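Assembly chaperone of ribosomal protein L4 (Acl4) (Chaetomium thermophilum, PDB 5TQB) probably binds ribosomal protein L4 as a dedicated chaperone built from TPR-type helices, escorting it until it assembles into the ribosome. Local coordinates at residues Ala271-Gly276 / Ala329-Glu334; Leu237-Asp242 / Trp265-Tyr270. All blocks are in the same frame, centred on the assembly; numbering follows the deposited sequence.

Contact 1: Ala271-Gly276 / Ala329-Glu334; sequences ARYRLG and ASIIGE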
loop_
_atom_site.group_PDB
_atom_site.type_symbol
_atom_site.label_atom_id
_atom_site.label_comp_id
_atom_site.label_asym_id
_atom_site.label_seq_id
_atom_site.Cartn_x
_atom_site.Cartn_y
_atom_site.Cartn_z
ATOM N N ALA B 271 0.623 -12.924 -14.642
ATOM C CA ALA B 271 1.986 -13.303 -14.283
ATOM C C ALA B 271 2.092 -14.819 -14.152
ATOM O O ALA B 271 3.111 -15.415 -14.499
ATOM C CB ALA B 271 2.404 -12.630 -12.989
ATOM N N ARG B 272 1.028 -15.438 -13.656
ATOM C CA ARG B 272 1.020 -16.872 -13.430
ATOM C C ARG B 272 0.768 -17.609 -14.742
ATOM O O ARG B 272 1.266 -18.718 -14.949
ATOM C CB ARG B 272 -0.028 -17.223 -12.363
ATOM C CG ARG B 272 0.413 -16.834 -10.950
ATOM C CD ARG B 272 -0.724 -16.877 -9.939
ATOM N NE ARG B 272 -0.238 -16.612 -8.585
ATOM C CZ ARG B 272 0.122 -15.413 -8.133
ATOM N NH1 ARG B 272 0.558 -15.279 -6.889
ATOM N NH2 ARG B 272 0.054 -14.343 -8.915
ATOM N N TYR B 273 0.018 -16.974 -15.639
ATOM C CA TYR B 273 -0.220 -17.522 -16.972
ATOM C C TYR B 273 1.075 -17.541 -17.777
ATOM O O TYR B 273 1.395 -18.536 -18.436
ATOM C CB TYR B 273 -1.279 -16.692 -17.707
ATOM C CG TYR B 273 -1.543 -17.144 -19.121
ATOM C CD1 TYR B 273 -0.789 -16.651 -20.176
ATOM C CD2 TYR B 273 -2.549 -18.056 -19.406
ATOM C CE1 TYR B 273 -1.022 -17.058 -21.472
ATOM C CE2 TYR B 273 -2.791 -18.470 -20.704
ATOM C CZ TYR B 273 -2.023 -17.966 -21.734
ATOM O OH TYR B 273 -2.259 -18.369 -23.033
ATOM N N ARG B 274 1.812 -16.434 -17.720
ATOM C CA ARG B 274 3.088 -16.303 -18.421
ATOM C C ARG B 274 4.085 -17.310 -17.877
ATOM O O ARG B 274 4.809 -17.962 -18.633
ATOM C CB ARG B 274 3.653 -14.887 -18.249
ATOM C CG ARG B 274 2.798 -13.797 -18.871
ATOM C CD ARG B 274 2.998 -13.739 -20.361
ATOM N NE ARG B 274 4.322 -13.238 -20.695
ATOM C CZ ARG B 274 4.929 -13.434 -21.861
ATOM N NH1 ARG B 274 6.139 -12.933 -22.057
ATOM N NH2 ARG B 274 4.333 -14.135 -22.823
ATOM N N LEU B 275 4.116 -17.430 -16.555
ATOM C CA LEU B 275 5.010 -18.369 -15.898
ATOM C C LEU B 275 4.684 -19.802 -16.323
ATOM O O LEU B 275 5.580 -20.627 -16.503
ATOM C CB LEU B 275 4.900 -18.219 -14.379
ATOM C CG LEU B 275 5.846 -19.078 -13.540
ATOM C CD1 LEU B 275 7.304 -18.807 -13.902
ATOM C CD2 LEU B 275 5.608 -18.828 -12.062
ATOM N N GLY B 276 3.398 -20.086 -16.494
ATOM C CA GLY B 276 2.965 -21.408 -16.901
ATOM C C GLY B 276 3.382 -21.732 -18.322
ATOM O O GLY B 276 3.719 -22.875 -18.627
ATOM N N ALA B 329 -10.433 -18.880 -20.988
ATOM C CA ALA B 329 -10.859 -19.754 -22.078
ATOM C C ALA B 329 -9.665 -20.495 -22.662
ATOM O O ALA B 329 -9.765 -21.666 -23.042
ATOM C CB ALA B 329 -11.550 -18.945 -23.158
ATOM N N SER B 330 -8.530 -19.806 -22.717
ATOM C CA SER B 330 -7.297 -20.386 -23.227
ATOM C C SER B 330 -6.755 -21.499 -22.329
ATOM O O SER B 330 -6.405 -22.577 -22.811
ATOM C CB SER B 330 -6.242 -19.300 -23.384
ATOM O OG SER B 330 -4.947 -19.865 -23.442
ATOM N N ILE B 331 -6.676 -21.233 -21.027
ATOM C CA ILE B 331 -6.212 -22.231 -20.066
ATOM C C ILE B 331 -7.098 -23.473 -20.107
ATOM O O ILE B 331 -6.616 -24.595 -19.958
ATOM C CB ILE B 331 -6.196 -21.666 -18.626
ATOM C CG1 ILE B 331 -5.161 -20.550 -18.503
ATOM C CG2 ILE B 331 -5.855 -22.756 -17.613
ATOM C CD1 ILE B 331 -5.277 -19.746 -17.223
ATOM N N ILE B 332 -8.394 -23.261 -20.308
ATOM C CA ILE B 332 -9.358 -24.354 -20.342
ATOM C C ILE B 332 -9.093 -25.289 -21.512
ATOM O O ILE B 332 -9.122 -26.511 -21.355
ATOM C CB ILE B 332 -10.799 -23.811 -20.421
ATOM C CG1 ILE B 332 -11.214 -23.263 -19.055
ATOM C CG2 ILE B 332 -11.779 -24.906 -20.857
ATOM C CD1 ILE B 332 -12.521 -22.501 -19.057
ATOM N N GLY B 333 -8.841 -24.713 -22.682
ATOM C CA GLY B 333 -8.614 -25.494 -23.885
ATOM C C GLY B 333 -7.419 -26.419 -23.772
ATOM O O GLY B 333 -7.408 -27.504 -24.350
ATOM N N GLU B 334 -6.414 -25.989 -23.015
ATOM C CA GLU B 334 -5.176 -26.747 -22.876
ATOM C C GLU B 334 -5.207 -27.704 -21.687
ATOM O O GLU B 334 -4.251 -28.445 -21.466
ATOM C CB GLU B 334 -3.994 -25.794 -22.708
ATOM C CG GLU B 334 -3.927 -24.683 -23.747
ATOM C CD GLU B 334 -3.776 -25.207 -25.164
ATOM O OE1 GLU B 334 -4.634 -24.879 -26.011
ATOM O OE2 GLU B 334 -2.798 -25.937 -25.433
#
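Tyr273 meets Ser330 and Ile331 in a small helix-to-helix contact, part polar and part apolar, that ties helix 262-281 to helix 318-333, the last helix of the chain. The closest CA atoms, those of Tyr273 and Ile331, are 8.2 Å apart, and the Tyr273 side chain lies between the helices at this point. With CG anti to the backbone N (chi1 177°), its ring reaches across and meets both partners at its edge, close to the ring plane. At the far end Tyr273 OH and Ser330 OG share a hydrogen bond of 3.1 Å, in which either hydroxyl could be the donor. Nearer the CB end of the same ring edge, Ile331 CG1 lies 3.7 Å from Tyr273 CD2, with Ile331 CD1 following at 3.9 Å from that same CD2; the two side chains run past one another, pointing in opposite senses. A phenylalanine here could keep the touch on Ile331 but would probably cost Ser330 its hydroxyl partner and weaken the tie between the two helices. Such a bridge between helices next but one in sequence suits a TPR-like alpha-solenoid. The intervening helix 291-313 backs it: Trp296 stacks on the Tyr273 ring and bonds through NE1 to Tyr273 O, Ser299 touches both Tyr273 and Ile331, and an Arg280-Glu334 salt bridge links the same two chain regions again.

Contact 2: Leu237-Asp242 / Trp265-Tyr270; sequences LLIEVD and WYLGGY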
loop_
_atom_site.group_PDB
_atom_site.type_symbol
_atom_site.label_atom_id
_atom_site.label_comp_id
_atom_site.label_asym_id
_atom_site.label_seq_id
_atom_site.Cartn_x
_atom_site.Cartn_y
_atom_site.Cartn_z
ATOM N N LEU B 237 6.509 -3.966 -14.665
ATOM C CA LEU B 237 7.919 -4.011 -15.034
ATOM C C LEU B 237 8.495 -5.419 -14.894
ATOM O O LEU B 237 9.309 -5.841 -15.709
ATOM C CB LEU B 237 8.735 -3.044 -14.174
ATOM C CG LEU B 237 8.407 -1.553 -14.291
ATOM C CD1 LEU B 237 9.261 -0.772 -13.320
ATOM C CD2 LEU B 237 8.612 -1.043 -15.693
ATOM N N LEU B 238 8.077 -6.136 -13.853
ATOM C CA LEU B 238 8.591 -7.478 -13.576
ATOM C C LEU B 238 8.138 -8.519 -14.604
ATOM O O LEU B 238 8.908 -9.405 -14.978
ATOM C CB LEU B 238 8.154 -7.935 -12.184
ATOM C CG LEU B 238 8.831 -7.276 -10.981
ATOM C CD1 LEU B 238 8.177 -7.767 -9.705
ATOM C CD2 LEU B 238 10.321 -7.568 -10.955
ATOM N N ILE B 239 6.885 -8.430 -15.036
ATOM C CA ILE B 239 6.368 -9.345 -16.045
ATOM C C ILE B 239 6.997 -9.008 -17.397
ATOM O O ILE B 239 7.279 -9.895 -18.199
ATOM C CB ILE B 239 4.834 -9.271 -16.138
ATOM C CG1 ILE B 239 4.207 -9.664 -14.803
ATOM C CG2 ILE B 239 4.307 -10.210 -17.214
ATOM C CD1 ILE B 239 2.750 -9.275 -14.678
ATOM N N GLU B 240 7.224 -7.719 -17.625
ATOM C CA GLU B 240 7.829 -7.236 -18.855
ATOM C C GLU B 240 9.184 -7.891 -19.108
ATOM O O GLU B 240 9.443 -8.377 -20.211
ATOM C CB GLU B 240 7.988 -5.714 -18.796
ATOM C CG GLU B 240 8.514 -5.079 -20.082
ATOM C CD GLU B 240 7.472 -5.019 -21.187
ATOM O OE1 GLU B 240 6.334 -4.588 -20.905
ATOM O OE2 GLU B 240 7.793 -5.398 -22.336
ATOM N N VAL B 241 10.039 -7.911 -18.087
ATOM C CA VAL B 241 11.403 -8.423 -18.234
ATOM C C VAL B 241 11.581 -9.829 -17.651
ATOM O O VAL B 241 12.678 -10.197 -17.222
ATOM C CB VAL B 241 12.432 -7.463 -17.601
ATOM C CG1 VAL B 241 12.353 -6.091 -18.260
ATOM C CG2 VAL B 241 12.204 -7.347 -16.114
ATOM N N ASP B 242 10.496 -10.599 -17.631
ATOM C CA ASP B 242 10.544 -12.041 -17.363
ATOM C C ASP B 242 10.989 -12.418 -15.950
ATOM O O ASP B 242 11.714 -13.397 -15.767
ATOM C CB ASP B 242 11.447 -12.744 -18.382
ATOM C CG ASP B 242 11.030 -12.475 -19.815
ATOM O OD1 ASP B 242 10.097 -13.155 -20.297
ATOM O OD2 ASP B 242 11.633 -11.585 -20.457
ATOM N N TRP B 265 -5.579 -8.564 -9.262
ATOM C CA TRP B 265 -5.992 -9.937 -9.527
ATOM C C TRP B 265 -5.605 -10.297 -10.960
ATOM O O TRP B 265 -5.122 -11.392 -11.230
ATOM C CB TRP B 265 -7.496 -10.128 -9.316
ATOM C CG TRP B 265 -7.902 -10.299 -7.877
ATOM C CD1 TRP B 265 -8.639 -9.432 -7.123
ATOM C CD2 TRP B 265 -7.598 -11.411 -7.026
ATOM N NE1 TRP B 265 -8.811 -9.933 -5.856
ATOM C CE2 TRP B 265 -8.181 -11.146 -5.768
ATOM C CE3 TRP B 265 -6.888 -12.602 -7.202
ATOM C CZ2 TRP B 265 -8.074 -12.030 -4.692
ATOM C CZ3 TRP B 265 -6.783 -13.478 -6.134
ATOM C CH2 TRP B 265 -7.376 -13.190 -4.896
ATOM N N TYR B 266 -5.796 -9.350 -11.870
ATOM C CA TYR B 266 -5.431 -9.548 -13.262
ATOM C C TYR B 266 -3.928 -9.747 -13.431
ATOM O O TYR B 266 -3.489 -10.705 -14.061
ATOM C CB TYR B 266 -5.884 -8.360 -14.105
ATOM C CG TYR B 266 -5.366 -8.422 -15.513
ATOM C CD1 TYR B 266 -5.961 -9.251 -16.452
ATOM C CD2 TYR B 266 -4.272 -7.666 -15.903
ATOM C CE1 TYR B 266 -5.490 -9.318 -17.739
ATOM C CE2 TYR B 266 -3.789 -7.730 -17.184
ATOM C CZ TYR B 266 -4.402 -8.558 -18.101
ATOM O OH TYR B 266 -3.918 -8.616 -19.388
ATOM N N LEU B 267 -3.140 -8.846 -12.862
ATOM C CA LEU B 267 -1.694 -8.920 -13.010
ATOM C C LEU B 267 -1.140 -10.219 -12.433
ATOM O O LEU B 267 -0.246 -10.828 -13.018
ATOM C CB LEU B 267 -1.025 -7.705 -12.363
ATOM C CG LEU B 267 -1.179 -6.400 -13.151
ATOM C CD1 LEU B 267 -0.703 -5.206 -12.318
ATOM C CD2 LEU B 267 -0.434 -6.456 -14.494
ATOM N N GLY B 268 -1.685 -10.651 -11.301
ATOM C CA GLY B 268 -1.254 -11.887 -10.671
ATOM C C GLY B 268 -1.642 -13.087 -11.512
ATOM O O GLY B 268 -0.877 -14.043 -11.649
ATOM N N GLY B 269 -2.840 -13.035 -12.079
ATOM C CA GLY B 269 -3.302 -14.082 -12.967
ATOM C C GLY B 269 -2.473 -14.152 -14.236
ATOM O O GLY B 269 -2.134 -15.238 -14.710
ATOM N N TYR B 270 -2.145 -12.988 -14.785
ATOM C CA TYR B 270 -1.372 -12.927 -16.017
ATOM C C TYR B 270 0.063 -13.364 -15.766
ATOM O O TYR B 270 0.650 -14.088 -16.574
ATOM C CB TYR B 270 -1.395 -11.520 -16.611
ATOM C CG TYR B 270 -0.819 -11.463 -18.009
ATOM C CD1 TYR B 270 0.344 -10.751 -18.276
ATOM C CD2 TYR B 270 -1.432 -12.139 -19.061
ATOM C CE1 TYR B 270 0.874 -10.706 -19.552
ATOM C CE2 TYR B 270 -0.913 -12.097 -20.337
ATOM C CZ TYR B 270 0.241 -11.378 -20.579
ATOM O OH TYR B 270 0.766 -11.333 -21.849
#
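Ile239 pushes its side chain from the last turn of helix 228-240 toward helix 262-281 and divides it between Leu267 and Tyr270. Its CG1 branch, anti to the carbonyl carbon (chi1 -61°), is extended and carries CD1 over the backbone of the other helix, where Ile239 CD1 comes within 3.8 Å of Leu267 O. The side-chain ends are a little farther apart, Ile239 CD1 to Leu267 CD2 being 4.3 Å. The other branch turns to the tyrosine: Ile239 CG2 lies 4.1 Å from Tyr270 CD1, and the two side chains meet at a slant. All three residues are buried, and the contact across the helices is wholly apolar apart from that carbonyl oxygen. One turn back on the same helix, Tyr266 OH stands 4.3 Å above one face of the Tyr270 ring, offset toward its rim. Just past Ile239 the first helix ends in a Schellman motif, with Asp242 at positive phi as its C-prime residue. The other protein chain of the assembly packs on Leu267 and Tyr270, and basic side chains of that chain form salt bridges with Glu240 and Asp242. Here, too, helices next but one in sequence meet, as is usual in TPR-like arrays. Helix 244-257 lies between them in the chain and packs on Leu238 and Trp265; helices 185-197 and 201-212 cover Leu237 and Val241, and helix 291-313 takes Trp265 and Tyr266.

How the contacts relate
Contacts 1 and 2 share helix 262-281, which is tied back to helix 228-240 by its 265-270 part and onward to helix 318-333 by its 271-276 part. Their centres are about 13 Å apart, and they touch directly through Ile239, whose CD1 packs 3.8 Å from Ala271 CB and whose CG2 lies 4.2 Å from Arg274 CG. Contact 2, whose centre lies about 18 Å from the centre of the chain, borders the bound partner: nine of its residues are within reach of the other protein chain, consistent with a place in the client-binding surface. Contact 1, its centre about 30 Å from that of the chain, has just Arg274 within such reach and joins helices toward the C-terminal end.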